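Long-range contacts in vanadium-dependent bromoperoxidase (Corallina officinalis, PDB 1QHB), which catalyses the halogenation of organic substrates with bromide and hydrogen peroxide, using vanadate as cofactor and calcium for stability: residues T151-I156 with G194-N199; A285-D290 with S312-A317; N349-D354 with A498-N503. One frame throughout, in Å; residues are numbered along the deposited sequence.

Contact 1. Residues T151-I156 with G194-N199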
loop_
_atom_site.group_PDB
_atom_site.type_symbol
_atom_site.label_atom_id
_atom_site.label_comp_id
_atom_site.label_asym_id
_atom_site.label_seq_id
_atom_site.Cartn_x
_atom_site.Cartn_y
_atom_site.Cartn_z
ATOM N N THR A 151 32.754 40.171 18.795
ATOM C CA THR A 151 34.148 40.563 18.652
ATOM C C THR A 151 34.567 40.621 17.218
ATOM O O THR A 151 35.792 40.620 16.952
ATOM C CB THR A 151 34.994 39.496 19.404
ATOM O OG1 THR A 151 34.575 38.209 18.875
ATOM C CG2 THR A 151 34.653 39.464 20.915
ATOM N N SER A 152 33.632 40.627 16.255
ATOM C CA SER A 152 34.094 40.609 14.854
ATOM C C SER A 152 34.158 41.989 14.256
ATOM O O SER A 152 33.402 42.925 14.585
ATOM C CB SER A 152 33.143 39.758 13.996
ATOM O OG SER A 152 31.832 40.324 13.973
ATOM N N PRO A 153 34.978 42.122 13.218
ATOM C CA PRO A 153 35.077 43.369 12.443
ATOM C C PRO A 153 33.696 43.729 11.920
ATOM O O PRO A 153 33.249 44.888 11.949
ATOM C CB PRO A 153 36.010 43.005 11.293
ATOM C CG PRO A 153 36.858 41.907 11.862
ATOM C CD PRO A 153 35.905 41.079 12.714
ATOM N N GLU A 154 32.947 42.732 11.418
ATOM C CA GLU A 154 31.608 42.981 10.930
ATOM C C GLU A 154 30.672 43.734 11.890
ATOM O O GLU A 154 29.941 44.697 11.566
ATOM C CB GLU A 154 30.905 41.699 10.529
ATOM C CG GLU A 154 29.646 42.000 9.703
ATOM C CD GLU A 154 29.058 40.784 9.006
ATOM O OE1 GLU A 154 29.557 39.662 9.252
ATOM O OE2 GLU A 154 28.135 41.019 8.230
ATOM N N LEU A 155 30.636 43.281 13.150
ATOM C CA LEU A 155 29.742 43.866 14.154
ATOM C C LEU A 155 30.216 45.269 14.486
ATOM O O LEU A 155 29.437 46.233 14.672
ATOM C CB LEU A 155 29.713 42.932 15.363
ATOM C CG LEU A 155 28.799 43.206 16.555
ATOM C CD1 LEU A 155 29.457 44.205 17.498
ATOM C CD2 LEU A 155 27.447 43.753 16.156
ATOM N N ILE A 156 31.548 45.426 14.559
ATOM C CA ILE A 156 32.117 46.749 14.809
ATOM C C ILE A 156 31.589 47.733 13.764
ATOM O O ILE A 156 31.060 48.799 14.118
ATOM C CB ILE A 156 33.643 46.704 14.818
ATOM C CG1 ILE A 156 34.133 45.873 16.009
ATOM C CG2 ILE A 156 34.200 48.129 14.871
ATOM C CD1 ILE A 156 35.596 45.511 15.871
ATOM N N GLY A 194 37.467 54.009 7.974
ATOM C CA GLY A 194 38.593 53.656 8.792
ATOM C C GLY A 194 38.382 52.282 9.393
ATOM O O GLY A 194 39.245 51.888 10.140
ATOM N N LEU A 195 37.276 51.590 9.173
ATOM C CA LEU A 195 37.052 50.287 9.772
ATOM C C LEU A 195 37.372 49.207 8.763
ATOM O O LEU A 195 37.023 49.232 7.587
ATOM C CB LEU A 195 35.620 50.141 10.280
ATOM C CG LEU A 195 35.152 51.267 11.218
ATOM C CD1 LEU A 195 33.668 51.112 11.492
ATOM C CD2 LEU A 195 35.955 51.192 12.512
ATOM N N GLU A 196 38.052 48.169 9.234
ATOM C CA GLU A 196 38.478 47.029 8.434
ATOM C C GLU A 196 37.368 46.381 7.634
ATOM O O GLU A 196 37.607 46.000 6.476
ATOM C CB GLU A 196 39.096 46.040 9.430
ATOM C CG GLU A 196 39.519 44.719 8.814
ATOM C CD GLU A 196 39.963 43.726 9.882
ATOM O OE1 GLU A 196 39.996 44.030 11.098
ATOM O OE2 GLU A 196 40.300 42.606 9.446
ATOM N N TRP A 197 36.152 46.218 8.158
ATOM C CA TRP A 197 35.082 45.623 7.359
ATOM C C TRP A 197 34.963 46.277 5.990
ATOM O O TRP A 197 34.929 45.657 4.901
ATOM C CB TRP A 197 33.743 45.737 8.097
ATOM C CG TRP A 197 32.642 44.941 7.436
ATOM C CD1 TRP A 197 31.529 45.463 6.829
ATOM C CD2 TRP A 197 32.548 43.527 7.283
ATOM N NE1 TRP A 197 30.781 44.465 6.293
ATOM C CE2 TRP A 197 31.374 43.256 6.571
ATOM C CE3 TRP A 197 33.342 42.446 7.721
ATOM C CZ2 TRP A 197 30.929 41.958 6.267
ATOM C CZ3 TRP A 197 32.922 41.159 7.435
ATOM C CH2 TRP A 197 31.740 40.938 6.691
ATOM N N PHE A 198 34.940 47.628 5.991
ATOM C CA PHE A 198 34.792 48.362 4.748
ATOM C C PHE A 198 36.082 48.603 3.965
ATOM O O PHE A 198 36.004 48.678 2.733
ATOM C CB PHE A 198 34.149 49.732 5.022
ATOM C CG PHE A 198 32.783 49.724 5.652
ATOM C CD1 PHE A 198 31.661 49.341 4.936
ATOM C CD2 PHE A 198 32.592 50.175 6.941
ATOM C CE1 PHE A 198 30.394 49.339 5.489
ATOM C CE2 PHE A 198 31.340 50.196 7.535
ATOM C CZ PHE A 198 30.236 49.772 6.810
ATOM N N ASN A 199 37.220 48.787 4.638
ATOM C CA ASN A 199 38.412 49.158 3.875
ATOM C C ASN A 199 39.302 48.016 3.493
ATOM O O ASN A 199 40.319 48.248 2.858
ATOM C CB ASN A 199 39.235 50.249 4.591
ATOM C CG ASN A 199 39.853 49.823 5.896
ATOM O OD1 ASN A 199 40.218 48.674 6.069
ATOM N ND2 ASN A 199 39.946 50.685 6.888
HETATM O O HOH W 1 35.457 46.735 11.332
#
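Glu-154 lies along the indole of Trp-197 where the first turn of helix 153-167 packs against the short helix 196-199, a helix-to-helix contact away from the metal and vanadate sites. The main interaction is CH-pi: Glu-154 CG sits over one face of the six-membered ring of Trp-197, 3.7 Å from its centroid and 12° off the normal. With CG anti to the backbone N (chi1 -166°) and the chain extended beyond it, the carboxylate continues alongside the ring, the two planes only 11° apart, and Glu-154 CD comes within 3.5 Å of Trp-197 CZ2. A salt bridge from OE2 to Arg-213 holds the charged end of this buried glutamate.

Looser contacts complete the packing. Ile-156 CG2 meets Leu-195 CD2 at 4.2 Å, and the Pro-153 ring runs side by side with the chain of Glu-196. Ser-152 is the N-cap of helix 153-167, its OG accepting from Leu-155 N at 3.3 Å. Across the two helices the polar link is indirect, through one water that donates to Pro-153 O (2.9 Å) and accepts from Trp-197 N (3.3 Å).

Contact 2. Residues A285-D290 with S312-A317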
loop_
_atom_site.group_PDB
_atom_site.type_symbol
_atom_site.label_atom_id
_atom_site.label_comp_id
_atom_site.label_asym_id
_atom_site.label_seq_id
_atom_site.Cartn_x
_atom_site.Cartn_y
_atom_site.Cartn_z
ATOM N N ALA A 285 7.325 62.690 13.691
ATOM C CA ALA A 285 7.801 62.571 15.070
ATOM C C ALA A 285 8.667 63.794 15.402
ATOM O O ALA A 285 9.458 64.245 14.566
ATOM C CB ALA A 285 8.662 61.309 15.254
ATOM N N THR A 286 8.545 64.300 16.634
ATOM C CA THR A 286 9.353 65.413 17.077
ATOM C C THR A 286 10.794 65.246 16.650
ATOM O O THR A 286 11.509 64.347 17.077
ATOM C CB THR A 286 9.311 65.534 18.614
ATOM O OG1 THR A 286 7.923 65.673 18.978
ATOM C CG2 THR A 286 10.069 66.776 19.119
ATOM N N PRO A 287 11.302 66.206 15.867
ATOM C CA PRO A 287 12.698 66.207 15.426
ATOM C C PRO A 287 13.615 66.361 16.612
ATOM O O PRO A 287 13.284 67.106 17.517
ATOM C CB PRO A 287 12.789 67.438 14.526
ATOM C CG PRO A 287 11.370 67.655 14.089
ATOM C CD PRO A 287 10.532 67.319 15.295
ATOM N N GLY A 288 14.740 65.668 16.647
ATOM C CA GLY A 288 15.698 65.771 17.719
ATOM C C GLY A 288 15.364 65.063 19.009
ATOM O O GLY A 288 16.123 65.121 19.971
ATOM N N ARG A 289 14.223 64.424 19.153
ATOM C CA ARG A 289 13.935 63.733 20.411
ATOM C C ARG A 289 14.198 62.236 20.212
ATOM O O ARG A 289 13.554 61.587 19.379
ATOM C CB ARG A 289 12.511 64.041 20.837
ATOM C CG ARG A 289 12.065 63.356 22.123
ATOM C CD ARG A 289 10.598 63.672 22.432
ATOM N NE ARG A 289 10.342 63.089 23.757
ATOM C CZ ARG A 289 9.192 62.720 24.274
ATOM N NH1 ARG A 289 8.084 62.878 23.545
ATOM N NH2 ARG A 289 9.194 62.205 25.493
ATOM N N ASP A 290 15.199 61.723 20.897
ATOM C CA ASP A 290 15.557 60.307 20.856
ATOM C C ASP A 290 15.312 59.739 22.250
ATOM O O ASP A 290 15.073 60.510 23.187
ATOM C CB ASP A 290 16.970 60.052 20.405
ATOM C CG ASP A 290 17.245 60.564 19.007
ATOM O OD1 ASP A 290 16.627 60.017 18.054
ATOM O OD2 ASP A 290 18.081 61.491 18.842
ATOM N N SER A 312 6.114 61.797 20.851
ATOM C CA SER A 312 5.318 63.001 20.572
ATOM C C SER A 312 5.580 63.351 19.108
ATOM O O SER A 312 6.621 62.981 18.583
ATOM C CB SER A 312 5.671 64.252 21.333
ATOM O OG SER A 312 7.116 64.395 21.231
ATOM N N TYR A 313 4.579 63.944 18.502
ATOM C CA TYR A 313 4.535 64.263 17.083
ATOM C C TYR A 313 4.181 65.737 16.899
ATOM O O TYR A 313 3.596 66.380 17.766
ATOM C CB TYR A 313 3.384 63.441 16.371
ATOM C CG TYR A 313 3.690 61.955 16.495
ATOM C CD1 TYR A 313 3.331 61.219 17.634
ATOM C CD2 TYR A 313 4.440 61.327 15.484
ATOM C CE1 TYR A 313 3.691 59.881 17.767
ATOM C CE2 TYR A 313 4.784 60.004 15.639
ATOM C CZ TYR A 313 4.413 59.283 16.755
ATOM O OH TYR A 313 4.812 57.981 16.814
ATOM N N GLU A 314 4.465 66.224 15.698
ATOM C CA GLU A 314 4.039 67.548 15.274
ATOM C C GLU A 314 2.724 67.353 14.515
ATOM O O GLU A 314 2.423 66.239 14.105
ATOM C CB GLU A 314 5.069 68.164 14.339
ATOM C CG GLU A 314 6.433 68.408 14.969
ATOM C CD GLU A 314 6.427 69.551 15.970
ATOM O OE1 GLU A 314 5.485 70.377 15.886
ATOM O OE2 GLU A 314 7.338 69.630 16.826
ATOM N N PRO A 315 1.943 68.418 14.420
ATOM C CA PRO A 315 0.680 68.405 13.710
ATOM C C PRO A 315 0.909 68.156 12.225
ATOM O O PRO A 315 1.975 68.514 11.714
ATOM C CB PRO A 315 0.094 69.810 13.919
ATOM C CG PRO A 315 0.869 70.359 15.070
ATOM C CD PRO A 315 2.260 69.762 14.979
ATOM N N GLY A 316 -0.086 67.579 11.534
ATOM C CA GLY A 316 0.024 67.406 10.099
ATOM C C GLY A 316 0.776 66.134 9.691
ATOM O O GLY A 316 0.831 65.116 10.371
ATOM N N ALA A 317 1.325 66.213 8.485
ATOM C CA ALA A 317 2.025 65.107 7.857
ATOM C C ALA A 317 2.908 65.629 6.717
ATOM O O ALA A 317 2.508 66.585 6.095
ATOM C CB ALA A 317 0.913 64.210 7.269
HETATM O O HOH W 2 6.835 67.980 18.821
#
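The guanidinium of Arg-289 meets Ser-312 at its edge: Arg-289 NH1 donates to Ser-312 OG at 2.9 Å, the oxygen lying 12° out of the guanidinium plane. Ser-312 CB sits beside it near the same plane. The ring of Tyr-313 meets Ala-285 obliquely, its CD2 3.6 Å from Ala-285 CA, while elsewhere it packs on Phe-332 of helix 323-332 and on Ile-248 of a neighbouring subunit.

Two bonds grip the hydroxyl of Ser-312. Besides the arginine, Thr-286 OG1 is hydrogen-bonded to Ser-312 OG at 2.7 Å, and the extended chain of Arg-289 (chi1 179°) carries NH1 across to the same oxygen. Thr-286 holds its partner by the backbone as well, its N donating to Ser-312 O at 3.0 Å in a nearly straight bond (176°). Its OG1 stands beside that backbone N, which turns both groups to the same serine. A water then extends the network: it lies 2.6 Å from Thr-286 OG1 and donates to Glu-314 OE2, linking the threonine to a carboxylate two residues beyond the serine.

Next to this polar cluster, Ala-285 and Tyr-313 form an antiparallel non-hydrogen-bonded pair whose side chains diverge. Beyond it, Thr-286 to Arg-289 make a type II beta turn with Pro-287 and Gly-288 at its centre, a classical sequence for this turn; the positive phi of Gly-288 suits glycine. The turn is tied to its surroundings by a hydrogen bond from Gly-288 N to Asp-170. Glu-314 pairs through its backbone with Ile-284, and Gly-316 N bonds to Asn-262 of a neighbouring subunit. The arrangement is thus the end of a three-stranded antiparallel sheet, where strand 276-285, still bonded to the residue just before strand 313-318, passes into a tight turn.

Contact 3. Residues N349-D354 with A498-N503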
loop_
_atom_site.group_PDB
_atom_site.type_symbol
_atom_site.label_atom_id
_atom_site.label_comp_id
_atom_site.label_asym_id
_atom_site.label_seq_id
_atom_site.Cartn_x
_atom_site.Cartn_y
_atom_site.Cartn_z
ATOM N N ASN A 349 -1.049 53.100 -12.706
ATOM C CA ASN A 349 -0.246 53.623 -13.790
ATOM C C ASN A 349 -0.258 52.747 -15.023
ATOM O O ASN A 349 0.233 53.192 -16.070
ATOM C CB ASN A 349 1.190 53.857 -13.263
ATOM C CG ASN A 349 1.216 55.066 -12.338
ATOM O OD1 ASN A 349 0.161 55.651 -12.057
ATOM N ND2 ASN A 349 2.392 55.437 -11.964
ATOM N N GLY A 350 -0.845 51.541 -15.008
ATOM C CA GLY A 350 -0.907 50.755 -16.231
ATOM C C GLY A 350 0.401 50.042 -16.523
ATOM O O GLY A 350 0.586 49.652 -17.681
ATOM N N VAL A 351 1.322 49.850 -15.578
ATOM C CA VAL A 351 2.501 49.040 -15.894
ATOM C C VAL A 351 2.063 47.618 -16.270
ATOM O O VAL A 351 1.148 47.061 -15.678
ATOM C CB VAL A 351 3.410 49.018 -14.665
ATOM C CG1 VAL A 351 4.576 48.076 -14.944
ATOM C CG2 VAL A 351 3.791 50.461 -14.307
ATOM N N PRO A 352 2.594 47.041 -17.338
ATOM C CA PRO A 352 2.168 45.760 -17.858
ATOM C C PRO A 352 2.491 44.583 -16.942
ATOM O O PRO A 352 3.433 44.651 -16.184
ATOM C CB PRO A 352 2.932 45.517 -19.145
ATOM C CG PRO A 352 3.682 46.789 -19.426
ATOM C CD PRO A 352 3.673 47.650 -18.186
ATOM N N PHE A 353 1.662 43.539 -17.031
ATOM C CA PHE A 353 1.943 42.334 -16.263
ATOM C C PHE A 353 3.105 41.595 -16.959
ATOM O O PHE A 353 3.472 41.912 -18.089
ATOM C CB PHE A 353 0.669 41.465 -16.154
ATOM C CG PHE A 353 -0.388 42.074 -15.279
ATOM C CD1 PHE A 353 -0.120 42.458 -13.976
ATOM C CD2 PHE A 353 -1.656 42.306 -15.755
ATOM C CE1 PHE A 353 -1.093 43.016 -13.184
ATOM C CE2 PHE A 353 -2.643 42.878 -14.978
ATOM C CZ PHE A 353 -2.365 43.237 -13.688
ATOM N N ASP A 354 3.723 40.655 -16.299
ATOM C CA ASP A 354 4.767 39.812 -16.915
ATOM C C ASP A 354 4.219 39.247 -18.213
ATOM O O ASP A 354 3.117 38.696 -18.318
ATOM C CB ASP A 354 5.043 38.747 -15.874
ATOM C CG ASP A 354 6.084 37.727 -16.209
ATOM O OD1 ASP A 354 6.452 37.489 -17.386
ATOM O OD2 ASP A 354 6.526 37.143 -15.190
ATOM N N ALA A 498 7.757 39.030 -10.133
ATOM C CA ALA A 498 7.312 37.929 -10.931
ATOM C C ALA A 498 6.043 38.333 -11.696
ATOM O O ALA A 498 5.863 37.911 -12.840
ATOM C CB ALA A 498 6.923 36.703 -10.082
ATOM N N PHE A 499 5.135 39.031 -11.024
ATOM C CA PHE A 499 3.841 39.256 -11.642
ATOM C C PHE A 499 3.810 40.393 -12.648
ATOM O O PHE A 499 2.961 40.379 -13.554
ATOM C CB PHE A 499 2.862 39.563 -10.489
ATOM C CG PHE A 499 1.527 38.947 -10.760
ATOM C CD1 PHE A 499 0.646 39.541 -11.636
ATOM C CD2 PHE A 499 1.189 37.771 -10.154
ATOM C CE1 PHE A 499 -0.588 38.954 -11.879
ATOM C CE2 PHE A 499 -0.010 37.153 -10.416
ATOM C CZ PHE A 499 -0.900 37.758 -11.271
ATOM N N PHE A 500 4.636 41.395 -12.437
ATOM C CA PHE A 500 4.646 42.587 -13.297
ATOM C C PHE A 500 5.809 42.490 -14.282
ATOM O O PHE A 500 6.655 41.591 -14.106
ATOM C CB PHE A 500 4.789 43.932 -12.559
ATOM C CG PHE A 500 3.495 44.397 -11.958
ATOM C CD1 PHE A 500 2.583 45.164 -12.650
ATOM C CD2 PHE A 500 3.198 44.045 -10.638
ATOM C CE1 PHE A 500 1.392 45.547 -12.062
ATOM C CE2 PHE A 500 2.000 44.409 -10.069
ATOM C CZ PHE A 500 1.086 45.185 -10.764
ATOM N N ASP A 501 5.820 43.293 -15.334
ATOM C CA ASP A 501 6.942 43.257 -16.300
ATOM C C ASP A 501 8.037 44.018 -15.579
ATOM O O ASP A 501 8.052 45.297 -15.653
ATOM C CB ASP A 501 6.532 43.962 -17.597
ATOM C CG ASP A 501 7.529 43.874 -18.714
ATOM O OD1 ASP A 501 8.643 43.355 -18.533
ATOM O OD2 ASP A 501 7.253 44.314 -19.852
ATOM N N ALA A 502 8.859 43.381 -14.782
ATOM C CA ALA A 502 9.811 44.049 -13.906
ATOM C C ALA A 502 10.853 44.933 -14.544
ATOM O O ALA A 502 11.388 45.841 -13.857
ATOM C CB ALA A 502 10.488 42.974 -13.061
ATOM N N ASN A 503 11.234 44.677 -15.783
ATOM C CA ASN A 503 12.244 45.493 -16.456
ATOM C C ASN A 503 11.649 46.671 -17.220
ATOM O O ASN A 503 12.378 47.376 -17.917
ATOM C CB ASN A 503 13.079 44.634 -17.434
ATOM C CG ASN A 503 13.891 43.666 -16.619
ATOM O OD1 ASN A 503 14.582 43.941 -15.666
ATOM N ND2 ASN A 503 13.865 42.392 -16.853
#
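A single backbone bridge between Phe-353 and Phe-500 joins the loop after helix 337-349 to the chain leaving the C-terminal end of helix 484-499, with three phenylalanines clustered beside it. Two hydrogen bonds make the bridge: Asp-501 N to Pro-352 O and Asp-354 N to Phe-499 O, each 2.9 Å. The second is nearly straight at nitrogen (174°), although its donor stands above the carbonyl plane.

In the cluster, Phe-499 turns its edge toward the face of Phe-353 in an offset edge-to-face pair, centroids 5.8 Å apart and planes at 84°. Phe-353 meets Phe-500 obliquely, CE1 to CE1 at 3.7 Å, and its CD1 lies over one face of the Phe-500 ring. Phe-353 CG is anti to its carbonyl carbon (chi1 -70°), which brings the ring back against both of the others. A serine in place of Phe-353 would probably open a gap here and leave the Phe-499 edge without the face it meets.

Leu-346 and Leu-347 of helix 337-349 pack on Phe-500, and Val-351 reaches Val-530 of helix 530-548. Asp-501 forms a salt bridge with Arg-44 of a neighbouring subunit, while Asp-354 bonds to Asn-585 N at the start of strand 585-587.

Overall arrangement
From the N terminus the three contacts follow in series; none nests in or crosses another. Contact 1 closes a loop of 37 residues, more than half helical, and brings helix 196-199 back to the start of helix 153-167. Contact 2 closes a shorter one of 21 residues, holding helix 295-302, at the end of the small antiparallel sheet. Contact 3 spans 143 residues, mostly helix, which include the calcium site and the vanadate-site residues Lys-398, Arg-406, Ser-483, Gly-484 and His-485. The contacts do not touch: their centres are 34 to 40 Å apart, so they tie separate regions of the subunit, and contacts 2 and 3 also meet neighbouring subunits.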